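Local coordinates for ferrous iron uptake transporter protein B (Streptococcus thermophilus, PDB 3TAH) that probably drives GTP-powered uptake of ferrous iron across the cell membrane, this piece being its cytosolic nucleotide-binding G-protein domain with the attached helical domain, at residues L178-A181 with I182-L186. The protein carries 1 engineered substitution. Residues are numbered along the deposited sequence; the frame is centred on the assembly and turned at random. Where two conformers were deposited one is given.
Sequences LEAA and ISQIL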
loop_
_atom_site.group_PDB
_atom_site.type_symbol
_atom_site.label_atom_id
_atom_site.label_comp_id
_atom_site.label_asym_id
_atom_site.label_seq_id
_atom_site.Cartn_x
_atom_site.Cartn_y
_atom_site.Cartn_z
ATOM N N LEU A 178 10.859 -4.732 -16.664
ATOM C CA LEU A 178 10.622 -5.149 -15.284
ATOM C C LEU A 178 9.472 -6.141 -15.218
ATOM O O LEU A 178 9.548 -7.100 -14.462
ATOM C CB LEU A 178 10.374 -3.960 -14.345
ATOM C CG LEU A 178 10.149 -4.333 -12.871
ATOM C CD1 LEU A 178 11.287 -5.219 -12.325
ATOM C CD2 LEU A 178 10.002 -3.079 -12.029
ATOM N N GLU A 179 8.412 -5.908 -15.995
ATOM C CA GLU A 179 7.272 -6.845 -16.066
ATOM C C GLU A 179 7.689 -8.249 -16.517
ATOM O O GLU A 179 7.176 -9.240 -15.991
ATOM C CB GLU A 179 6.152 -6.295 -16.952
ATOM C CG GLU A 179 5.469 -5.040 -16.387
ATOM C CD GLU A 179 4.787 -5.283 -15.066
ATOM O OE1 GLU A 179 4.322 -6.420 -14.822
ATOM O OE2 GLU A 179 4.717 -4.339 -14.249
ATOM N N ALA A 180 8.637 -8.333 -17.454
ATOM C CA ALA A 180 9.189 -9.619 -17.890
ATOM C C ALA A 180 9.851 -10.340 -16.715
ATOM O O ALA A 180 9.627 -11.541 -16.502
ATOM C CB ALA A 180 10.205 -9.416 -19.049
ATOM N N ALA A 181 10.647 -9.603 -15.943
ATOM C CA ALA A 181 11.287 -10.164 -14.751
ATOM C C ALA A 181 10.267 -10.636 -13.708
ATOM O O ALA A 181 10.403 -11.715 -13.140
ATOM C CB ALA A 181 12.247 -9.140 -14.119
ATOM N N ILE A 182 9.255 -9.815 -13.441
ATOM C CA ILE A 182 8.212 -10.176 -12.467
ATOM C C ILE A 182 7.454 -11.444 -12.921
ATOM O O ILE A 182 7.230 -12.369 -12.115
ATOM C CB ILE A 182 7.241 -9.012 -12.237
ATOM C CG1 ILE A 182 7.969 -7.833 -11.570
ATOM C CG2 ILE A 182 6.027 -9.461 -11.391
ATOM C CD1 ILE A 182 7.168 -6.541 -11.632
ATOM N N SER A 183 7.059 -11.472 -14.191
ATOM C CA SER A 183 6.408 -12.653 -14.779
ATOM C C SER A 183 7.214 -13.948 -14.621
ATOM O O SER A 183 6.648 -14.992 -14.306
ATOM C CB SER A 183 6.104 -12.426 -16.261
ATOM O OG SER A 183 4.975 -11.586 -16.393
ATOM N N GLN A 184 8.518 -13.881 -14.868
ATOM C CA GLN A 184 9.401 -15.061 -14.738
ATOM C C GLN A 184 9.600 -15.474 -13.282
ATOM O O GLN A 184 9.665 -16.669 -12.978
ATOM C CB GLN A 184 10.722 -14.830 -15.466
ATOM C CG GLN A 184 10.496 -14.814 -16.971
ATOM C CD GLN A 184 11.675 -14.275 -17.735
ATOM O OE1 GLN A 184 12.803 -14.433 -17.316
ATOM N NE2 GLN A 184 11.409 -13.641 -18.870
ATOM N N ILE A 185 9.667 -14.499 -12.375
ATOM C CA ILE A 185 9.745 -14.808 -10.946
ATOM C C ILE A 185 8.432 -15.465 -10.485
ATOM O O ILE A 185 8.461 -16.440 -9.723
ATOM C CB ILE A 185 10.121 -13.575 -10.090
ATOM C CG1 ILE A 185 11.570 -13.179 -10.373
ATOM C CG2 ILE A 185 9.947 -13.879 -8.603
ATOM C CD1 ILE A 185 11.946 -11.811 -9.819
ATOM N N LEU A 186 7.298 -14.955 -10.959
ATOM C CA LEU A 186 5.997 -15.590 -10.690
ATOM C C LEU A 186 5.963 -17.044 -11.173
ATOM O O LEU A 186 5.472 -17.907 -10.448
ATOM C CB LEU A 186 4.844 -14.793 -11.303
ATOM C CG LEU A 186 4.490 -13.482 -10.606
ATOM C CD1 LEU A 186 3.530 -12.651 -11.483
ATOM C CD2 LEU A 186 3.894 -13.745 -9.201
HETATM O O HOH W 1 4.472 -8.954 -15.437
HETATM O O HOH W 2 8.988 -12.762 -19.515
#
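The carbonyl oxygen of Glu179 is gripped twice, by the backbone amide of Ser183, with N to O at 2.9 Å, and by a water that donates to it. The setting is just over two turns of the alpha-helix 176-189 in the FeoB cytosolic helical domain, away from the nucleotide site, and it illustrates how a helix with one open side uses solvent to tie side chains to its own backbone. The Ser183 bond is nearly straight at its hydrogen (169°). The same water also donates to Glu179 OE1 at 2.6 Å and, in one of two conformers modelled for Ser183, accepts from its OG at 2.8 Å, a less certain leg that would join two side chains one turn apart. The other carboxylate oxygen of Glu179 turns to a salt bridge with Arg199 and a hydrogen bond from the backbone N of Tyr174, which together should hold the group in place and probably favour its charged form. Gln184 repeats the theme less firmly: its backbone N donates to the Ala180 carbonyl O at 3.1 Å, while a second water accepts from its NE2 and only weakly donates to that oxygen. On the buried side, Ile185 and Leu178 pack on Phe206, and Ala181 lies against Ile229 and Thr233 of helix 220-237. Ile182 reaches back along the helix, its CD1 meeting Leu178 CG at 3.9 Å; chi1 of -66° sets its CG1 beside its own backbone N, 3.4 Å from the Leu178 carbonyl O.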